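Local coordinates for precorrin-3 methylase (Rhodobacter capsulatus, PDB 3NUT), which probably transfers a methyl group from S-adenosyl-L-methionine to a precorrin intermediate on the pathway to cobalamin (vitamin B12), at residues A[71-76]-A[106-111]; A[186-191]-A[213-218]; A[190-195]-A[232-237]. All coordinates share one frame; numbering follows the deposited sequence.

The three contacts lie in both domains of a tetrapyrrole methylase, away from the S-adenosyl-L-homocysteine site between them. Contact 1 belongs to the parallel-sheet half of the chain, whereas contacts 2 and 3 lie across the chain's centre in the mixed-sheet half; the centres of contacts 1 and 2 are 47 Å apart and those of contacts 1 and 3 are 48 Å apart. Contacts 2 and 3 are neighbours, 8 Å between centres, sharing E190 and C191 and joined by a probable hydrogen bond from L215 N to R195 O (2.9 Å). Only contact 2 approaches the S-adenosyl-L-homocysteine site: the side chain of A218 is about 11 Å from that of T227.

Contact 1: residues A[71-76]-A[106-111]; sequences ALEMAA and PEHAGT
T111 OG1 is gripped twice: it donates to H108 O over 2.6 Å, meeting a lone pair in the carbonyl plane with a C=O...O angle of 128°, and it accepts a hydrogen from water 1 at 2.7 Å. That water also donates to L72 O, at 2.9 Å, and so ties the loop 106-111 to helix 65-76 in the parallel-sheet domain of this methylase fold. H108 O takes a second bond from T111 N, which closes a type II turn with glycine, G110, at the position of positive phi. T111 has OG1 anti to its carbonyl carbon (chi1 -52°) and CG2 anti to the backbone N, which turns OG1 back to the turn and brings CG2 to A75 CB at 3.9 Å. Beside it, L72 splits its branches: CD2 lies against T111, whereas CD1 rests near CB and CD2 of H108. The imidazole is sandwiched, with E107 CG over one face and L72 CB over the other, 4.2 Å from the ring centroid and 24° off the normal, a CH-pi contact. E73 adds its CG methylene obliquely, 3.8 Å from H108 NE2. Away from this interface the helix turns to strand 80-85, where A71 meets V81 and V83, and M74 meets V81, so the helix bridges sheet and loop. Two carboxylates near the ring would probably stabilise a protonated imidazole. At the ring edge, in its plane, water 2 lies 3.0 Å from H108 NE2; it donates to E73 OE2 and, weakly, to E107 OE2.

Contact 2: residues A[186-191]-A[213-218]; sequences ILREEC and VELRDA
L215 drives its isobutyl group against the end of helix 179-190, touching L187 and R188, and C191 just past it. With CG anti to the backbone N (chi1 176°), its two methyls are carried into the helix and divide the work. CD1 packs on L187 CB at 3.7 Å, while CD2 sits 3.5 Å from L187 O and also touches C191 CB at 3.9 Å. The aliphatic start of R188 covers the leucine from the solvent side, R188 CG being 3.9 Å from L215 CG, before the chain bends at chi3 and takes its guanidinium away from the leucine. No hydrogen bond crosses the interface; the grip is apolar. With an alanine here CG and both methyls would be gone, which is likely to leave a gap against L187, R188 and C191 and cost the helix end its packing on the segment after the strand. L187 continues inward to M166 and F168 of strand 165-169, and L215 also rests on I197. The arrangement is that of a beta-alpha-beta crossover in the mixed-sheet domain: helix 179-190 links the parallel strands 165-169 and 196-201 and is packed, at its C-terminal end, on the residues that follow the edge strand 209-214.

Contact 3: residues A[190-195]-A[232-237]; sequences ECEPGR and GNAATR
R195 and E192 supply the charged part of this contact, facing the bend 232-237 as a pair. R195 NE donates to E192 OE2 at 2.8 Å with an N-H...O angle of 153°, reaching the carboxylate from its syn side but tilted out of its plane. The two residues are ends of a type I turn, and their side chains fold back to meet: E192 has CG between the backbone N and the carbonyl carbon (chi1 75°) and bends again at chi2, while R195 curls at chi2 and chi3. The second charge near the guanidinium is D163, a weak, long partner of R195 NH2 that also accepts a hydrogen bond from A234 N.

Over its faces the guanidinium is covered by C191 SG on one side and the N233 carbonyl carbon on the other, both offset toward its rim; R195 NH2 is 3.6 Å from A234 N on the latter side. G232 O is 3.0 Å from R195 NH1, but the angle is too poor for a hydrogen bond. One face of the arginine thus meets a side-chain sulfur and the other the N233-A234 peptide.

The E192 carboxylate also makes van der Waals contact with A234: OE2 rests 3.5 Å from A234 CA, with the methyl of A234 alongside. The bend itself is held by N233 N donating to T236 OG1 over 2.7 Å, and G232 suits its tightness because a CB would run into T236 CB. Beyond the bend, R237 forms a salt bridge with E103 of the second subunit. In the fold, a turn between helix 179-190 and strand 196-201 packs on the loop leaving that strand's antiparallel neighbour, 227-231, in the five-stranded mixed sheet, where G232 is backbone-bonded to L196.

Contact 1: residues A[71-76]-A[106-111]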
loop_
_atom_site.group_PDB
_atom_site.type_symbol
_atom_site.label_atom_id
_atom_site.label_comp_id
_atom_site.label_asym_id
_atom_site.label_seq_id
_atom_site.Cartn_x
_atom_site.Cartn_y
_atom_site.Cartn_z
ATOM N N ALA A 71 -14.131 -21.793 5.163
ATOM C CA ALA A 71 -13.249 -21.855 4.016
ATOM C C ALA A 71 -12.210 -22.979 4.193
ATOM O O ALA A 71 -11.960 -23.747 3.273
ATOM C CB ALA A 71 -12.553 -20.513 3.821
ATOM N N LEU A 72 -11.620 -23.060 5.395
ATOM C CA LEU A 72 -10.644 -24.101 5.700
ATOM C C LEU A 72 -11.266 -25.484 5.617
ATOM O O LEU A 72 -10.618 -26.427 5.154
ATOM C CB LEU A 72 -10.020 -23.902 7.082
ATOM C CG LEU A 72 -9.146 -22.696 7.401
ATOM C CD1 LEU A 72 -8.857 -22.753 8.888
ATOM C CD2 LEU A 72 -7.838 -22.745 6.606
ATOM N N GLU A 73 -12.524 -25.595 6.037
ATOM C CA GLU A 73 -13.208 -26.890 6.083
ATOM C C GLU A 73 -13.482 -27.402 4.702
ATOM O O GLU A 73 -13.427 -28.616 4.467
ATOM C CB GLU A 73 -14.539 -26.808 6.843
ATOM C CG GLU A 73 -14.409 -26.694 8.369
ATOM C CD GLU A 73 -15.713 -26.222 9.033
ATOM O OE1 GLU A 73 -16.751 -26.134 8.347
ATOM O OE2 GLU A 73 -15.717 -25.940 10.240
ATOM N N MET A 74 -13.813 -26.480 3.791
ATOM C CA MET A 74 -14.105 -26.845 2.409
ATOM C C MET A 74 -12.809 -27.277 1.714
ATOM O O MET A 74 -12.805 -28.225 0.944
ATOM C CB MET A 74 -14.754 -25.696 1.642
ATOM C CG MET A 74 -16.141 -25.235 2.132
ATOM S SD MET A 74 -16.708 -23.718 1.197
ATOM C CE MET A 74 -17.647 -24.592 0.060
ATOM N N ALA A 75 -11.717 -26.578 2.012
ATOM C CA ALA A 75 -10.440 -26.885 1.405
ATOM C C ALA A 75 -10.033 -28.303 1.773
ATOM O O ALA A 75 -9.354 -28.971 1.004
ATOM C CB ALA A 75 -9.383 -25.881 1.825
ATOM N N ALA A 76 -10.489 -28.770 2.930
ATOM C CA ALA A 76 -10.196 -30.124 3.386
ATOM C C ALA A 76 -11.039 -31.152 2.651
ATOM O O ALA A 76 -10.663 -32.321 2.588
ATOM C CB ALA A 76 -10.386 -30.251 4.888
ATOM N N PRO A 106 -6.178 -26.011 15.135
ATOM C CA PRO A 106 -5.010 -26.807 14.735
ATOM C C PRO A 106 -5.326 -28.028 13.827
ATOM O O PRO A 106 -4.429 -28.557 13.168
ATOM C CB PRO A 106 -4.380 -27.225 16.083
ATOM C CG PRO A 106 -5.429 -26.977 17.128
ATOM C CD PRO A 106 -6.260 -25.844 16.606
ATOM N N GLU A 107 -6.588 -28.430 13.743
ATOM C CA GLU A 107 -6.962 -29.558 12.867
ATOM C C GLU A 107 -6.814 -29.295 11.339
ATOM O O GLU A 107 -6.914 -30.228 10.522
ATOM C CB GLU A 107 -8.335 -30.178 13.265
ATOM C CG GLU A 107 -9.634 -29.318 13.107
ATOM C CD GLU A 107 -9.819 -28.163 14.139
ATOM O OE1 GLU A 107 -8.942 -27.939 15.013
ATOM O OE2 GLU A 107 -10.873 -27.473 14.077
ATOM N N HIS A 108 -6.561 -28.020 10.990
ATOM C CA HIS A 108 -6.446 -27.529 9.612
ATOM C C HIS A 108 -5.011 -27.037 9.373
ATOM O O HIS A 108 -4.695 -26.440 8.342
ATOM C CB HIS A 108 -7.469 -26.382 9.353
ATOM C CG HIS A 108 -8.903 -26.788 9.542
ATOM N ND1 HIS A 108 -9.440 -27.914 8.957
ATOM C CD2 HIS A 108 -9.911 -26.225 10.258
ATOM C CE1 HIS A 108 -10.707 -28.040 9.309
ATOM N NE2 HIS A 108 -11.019 -27.031 10.100
ATOM N N ALA A 109 -4.147 -27.246 10.366
ATOM C CA ALA A 109 -2.724 -27.030 10.201
ATOM C C ALA A 109 -2.300 -27.816 8.955
ATOM O O ALA A 109 -2.695 -28.982 8.781
ATOM C CB ALA A 109 -1.967 -27.543 11.433
ATOM N N GLY A 110 -1.513 -27.178 8.095
ATOM C CA GLY A 110 -1.119 -27.820 6.848
ATOM C C GLY A 110 -1.962 -27.460 5.630
ATOM O O GLY A 110 -1.507 -27.659 4.509
ATOM N N THR A 111 -3.171 -26.923 5.822
ATOM C CA THR A 111 -3.961 -26.444 4.685
ATOM C C THR A 111 -3.095 -25.584 3.758
ATOM O O THR A 111 -2.327 -24.757 4.232
ATOM C CB THR A 111 -5.230 -25.609 5.122
ATOM O OG1 THR A 111 -6.031 -26.329 6.084
ATOM C CG2 THR A 111 -6.108 -25.249 3.903
HETATM O O HOH W 1 -8.005 -27.724 4.990
HETATM O O HOH W 2 -13.460 -26.865 11.816
#

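Contact 2: residues A[186-191]-A[213-218]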
loop_
_atom_site.group_PDB
_atom_site.type_symbol
_atom_site.label_atom_id
_atom_site.label_comp_id
_atom_site.label_asym_id
_atom_site.label_seq_id
_atom_site.Cartn_x
_atom_site.Cartn_y
_atom_site.Cartn_z
ATOM N N ILE A 186 -8.275 15.623 17.903
ATOM C CA ILE A 186 -6.895 15.212 18.150
ATOM C C ILE A 186 -5.963 15.841 17.105
ATOM O O ILE A 186 -4.864 16.296 17.425
ATOM C CB ILE A 186 -6.705 13.676 18.101
ATOM C CG1 ILE A 186 -7.867 12.921 18.766
ATOM C CG2 ILE A 186 -5.336 13.285 18.687
ATOM C CD1 ILE A 186 -7.686 12.606 20.223
ATOM N N LEU A 187 -6.409 15.867 15.853
ATOM C CA LEU A 187 -5.569 16.350 14.766
ATOM C C LEU A 187 -5.319 17.844 14.877
ATOM O O LEU A 187 -4.169 18.298 14.793
ATOM C CB LEU A 187 -6.166 15.991 13.402
ATOM C CG LEU A 187 -5.861 14.615 12.802
ATOM C CD1 LEU A 187 -6.419 14.569 11.383
ATOM C CD2 LEU A 187 -4.358 14.310 12.804
ATOM N N ARG A 188 -6.392 18.610 15.064
ATOM C CA ARG A 188 -6.249 20.012 15.444
ATOM C C ARG A 188 -5.328 20.164 16.672
ATOM O O ARG A 188 -4.477 21.053 16.688
ATOM C CB ARG A 188 -7.604 20.670 15.665
ATOM C CG ARG A 188 -8.406 20.791 14.382
ATOM C CD ARG A 188 -9.746 21.455 14.612
ATOM N NE ARG A 188 -10.521 20.825 15.689
ATOM C CZ ARG A 188 -11.717 20.262 15.539
ATOM N NH1 ARG A 188 -12.315 20.229 14.351
ATOM N NH2 ARG A 188 -12.317 19.730 16.591
ATOM N N GLU A 189 -5.445 19.271 17.661
ATOM C CA GLU A 189 -4.586 19.350 18.844
ATOM C C GLU A 189 -3.117 19.257 18.503
ATOM O O GLU A 189 -2.327 20.051 18.993
ATOM C CB GLU A 189 -4.975 18.330 19.913
ATOM C CG GLU A 189 -6.201 18.766 20.712
ATOM C CD GLU A 189 -6.510 17.882 21.913
ATOM O OE1 GLU A 189 -5.634 17.106 22.338
ATOM O OE2 GLU A 189 -7.636 17.979 22.445
ATOM N N GLU A 190 -2.753 18.324 17.630
ATOM C CA GLU A 190 -1.337 17.981 17.416
ATOM C C GLU A 190 -0.679 18.567 16.158
ATOM O O GLU A 190 0.531 18.437 15.976
ATOM C CB GLU A 190 -1.169 16.460 17.434
ATOM C CG GLU A 190 -1.466 15.811 18.768
ATOM C CD GLU A 190 -0.243 15.682 19.648
ATOM O OE1 GLU A 190 0.892 15.824 19.143
ATOM O OE2 GLU A 190 -0.412 15.415 20.854
ATOM N N CYS A 191 -1.467 19.222 15.307
ATOM C CA CYS A 191 -0.989 19.682 14.004
ATOM C C CYS A 191 -1.280 21.152 13.742
ATOM O O CYS A 191 -2.207 21.725 14.314
ATOM C CB CYS A 191 -1.644 18.856 12.884
ATOM S SG CYS A 191 -1.361 17.059 12.944
ATOM N N VAL A 213 -9.092 20.027 1.666
ATOM C CA VAL A 213 -9.301 21.199 2.511
ATOM C C VAL A 213 -8.226 21.277 3.595
ATOM O O VAL A 213 -7.584 20.274 3.911
ATOM C CB VAL A 213 -10.707 21.190 3.154
ATOM C CG1 VAL A 213 -11.802 21.300 2.080
ATOM C CG2 VAL A 213 -10.906 19.949 4.031
ATOM N N GLU A 214 -8.022 22.459 4.176
ATOM C CA GLU A 214 -7.147 22.561 5.346
ATOM C C GLU A 214 -7.841 21.989 6.581
ATOM O O GLU A 214 -9.068 21.998 6.657
ATOM C CB GLU A 214 -6.755 24.004 5.593
ATOM C CG GLU A 214 -6.050 24.672 4.424
ATOM C CD GLU A 214 -6.172 26.188 4.492
ATOM O OE1 GLU A 214 -7.305 26.665 4.768
ATOM O OE2 GLU A 214 -5.149 26.889 4.280
ATOM N N LEU A 215 -7.058 21.487 7.530
ATOM C CA LEU A 215 -7.579 20.891 8.763
ATOM C C LEU A 215 -8.535 21.805 9.518
ATOM O O LEU A 215 -9.590 21.351 9.982
ATOM C CB LEU A 215 -6.422 20.468 9.666
ATOM C CG LEU A 215 -6.618 19.886 11.063
ATOM C CD1 LEU A 215 -7.443 18.609 11.065
ATOM C CD2 LEU A 215 -5.256 19.648 11.705
ATOM N N ARG A 216 -8.155 23.083 9.630
ATOM C CA ARG A 216 -8.985 24.131 10.233
ATOM C C ARG A 216 -10.422 24.130 9.694
ATOM O O ARG A 216 -11.367 24.302 10.459
ATOM C CB ARG A 216 -8.356 25.512 9.978
ATOM C CG ARG A 216 -9.176 26.429 9.036
ATOM C CD ARG A 216 -8.331 27.204 8.041
ATOM N NE ARG A 216 -7.120 27.760 8.642
ATOM C CZ ARG A 216 -6.269 28.560 8.008
ATOM N NH1 ARG A 216 -6.490 28.916 6.744
ATOM N NH2 ARG A 216 -5.192 29.000 8.642
ATOM N N ASP A 217 -10.567 23.937 8.380
ATOM C CA ASP A 217 -11.842 24.063 7.670
ATOM C C ASP A 217 -12.655 22.767 7.572
ATOM O O ASP A 217 -13.793 22.777 7.073
ATOM C CB ASP A 217 -11.593 24.586 6.257
ATOM C CG ASP A 217 -11.413 26.084 6.212
ATOM O OD1 ASP A 217 -12.359 26.806 6.600
ATOM O OD2 ASP A 217 -10.333 26.542 5.776
ATOM N N ALA A 218 -12.066 21.666 8.044
ATOM C CA ALA A 218 -12.616 20.323 7.866
ATOM C C ALA A 218 -13.666 19.972 8.915
ATOM O O ALA A 218 -13.543 20.368 10.071
ATOM C CB ALA A 218 -11.493 19.300 7.885
#

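Contact 3: residues A[190-195]-A[232-237]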
loop_
_atom_site.group_PDB
_atom_site.type_symbol
_atom_site.label_atom_id
_atom_site.label_comp_id
_atom_site.label_asym_id
_atom_site.label_seq_id
_atom_site.Cartn_x
_atom_site.Cartn_y
_atom_site.Cartn_z
ATOM N N GLU A 190 -2.753 18.324 17.630
ATOM C CA GLU A 190 -1.337 17.981 17.416
ATOM C C GLU A 190 -0.679 18.567 16.158
ATOM O O GLU A 190 0.531 18.437 15.976
ATOM C CB GLU A 190 -1.169 16.460 17.434
ATOM C CG GLU A 190 -1.466 15.811 18.768
ATOM C CD GLU A 190 -0.243 15.682 19.648
ATOM O OE1 GLU A 190 0.892 15.824 19.143
ATOM O OE2 GLU A 190 -0.412 15.415 20.854
ATOM N N CYS A 191 -1.467 19.222 15.307
ATOM C CA CYS A 191 -0.989 19.682 14.004
ATOM C C CYS A 191 -1.280 21.152 13.742
ATOM O O CYS A 191 -2.207 21.725 14.314
ATOM C CB CYS A 191 -1.644 18.856 12.884
ATOM S SG CYS A 191 -1.361 17.059 12.944
ATOM N N GLU A 192 -0.496 21.747 12.847
ATOM C CA GLU A 192 -0.722 23.119 12.390
ATOM C C GLU A 192 -2.029 23.220 11.595
ATOM O O GLU A 192 -2.318 22.339 10.780
ATOM C CB GLU A 192 0.452 23.596 11.532
ATOM C CG GLU A 192 0.502 23.001 10.114
ATOM C CD GLU A 192 1.034 21.570 10.061
ATOM O OE1 GLU A 192 1.608 21.087 11.067
ATOM O OE2 GLU A 192 0.885 20.932 8.995
ATOM N N PRO A 193 -2.818 24.293 11.820
ATOM C CA PRO A 193 -4.118 24.549 11.162
ATOM C C PRO A 193 -4.178 24.365 9.635
ATOM O O PRO A 193 -5.200 23.893 9.118
ATOM C CB PRO A 193 -4.396 26.018 11.507
ATOM C CG PRO A 193 -3.739 26.206 12.828
ATOM C CD PRO A 193 -2.527 25.300 12.859
ATOM N N GLY A 194 -3.119 24.763 8.926
ATOM C CA GLY A 194 -3.062 24.639 7.462
ATOM C C GLY A 194 -2.669 23.260 6.916
ATOM O O GLY A 194 -2.294 23.136 5.739
ATOM N N ARG A 195 -2.764 22.230 7.761
ATOM C CA ARG A 195 -2.434 20.849 7.396
ATOM C C ARG A 195 -3.469 20.304 6.429
ATOM O O ARG A 195 -4.644 20.157 6.784
ATOM C CB ARG A 195 -2.379 19.968 8.650
ATOM C CG ARG A 195 -2.247 18.465 8.393
ATOM C CD ARG A 195 -0.911 18.104 7.798
ATOM N NE ARG A 195 0.198 18.189 8.747
ATOM C CZ ARG A 195 0.564 17.221 9.588
ATOM N NH1 ARG A 195 -0.108 16.083 9.647
ATOM N NH2 ARG A 195 1.601 17.395 10.393
ATOM N N GLY A 232 -1.794 14.897 5.013
ATOM C CA GLY A 232 -0.416 15.142 4.602
ATOM C C GLY A 232 0.600 15.145 5.737
ATOM O O GLY A 232 0.231 14.996 6.910
ATOM N N ASN A 233 1.881 15.257 5.376
ATOM C CA ASN A 233 2.935 15.689 6.301
ATOM C C ASN A 233 2.691 17.192 6.563
ATOM O O ASN A 233 1.799 17.810 5.961
ATOM C CB ASN A 233 4.331 15.570 5.653
ATOM C CG ASN A 233 4.758 14.139 5.385
ATOM O OD1 ASN A 233 5.256 13.431 6.272
ATOM N ND2 ASN A 233 4.617 13.715 4.139
ATOM N N ALA A 234 3.519 17.786 7.415
ATOM C CA ALA A 234 3.570 19.246 7.532
ATOM C C ALA A 234 4.004 19.929 6.230
ATOM O O ALA A 234 3.542 21.023 5.928
ATOM C CB ALA A 234 4.488 19.671 8.699
ATOM N N ALA A 235 4.893 19.295 5.467
ATOM C CA ALA A 235 5.366 19.861 4.188
ATOM C C ALA A 235 4.384 19.723 3.000
ATOM O O ALA A 235 4.470 20.463 2.006
ATOM C CB ALA A 235 6.713 19.262 3.830
ATOM N N THR A 236 3.460 18.775 3.118
ATOM C CA THR A 236 2.553 18.395 2.047
ATOM C C THR A 236 1.785 19.586 1.511
ATOM O O THR A 236 1.140 20.319 2.257
ATOM C CB THR A 236 1.586 17.281 2.533
ATOM O OG1 THR A 236 2.333 16.086 2.805
ATOM C CG2 THR A 236 0.512 16.975 1.501
ATOM N N ARG A 237 1.853 19.781 0.205
ATOM C CA ARG A 237 1.307 20.996 -0.376
ATOM C C ARG A 237 0.572 20.808 -1.690
ATOM O O ARG A 237 0.389 19.701 -2.183
ATOM C CB ARG A 237 2.405 22.051 -0.530
ATOM C CG ARG A 237 3.526 21.638 -1.448
ATOM C CD ARG A 237 4.665 22.591 -1.317
ATOM N NE ARG A 237 4.418 23.828 -2.049
ATOM C CZ ARG A 237 5.313 24.798 -2.204
ATOM N NH1 ARG A 237 6.529 24.685 -1.662
ATOM N NH2 ARG A 237 4.996 25.882 -2.907
#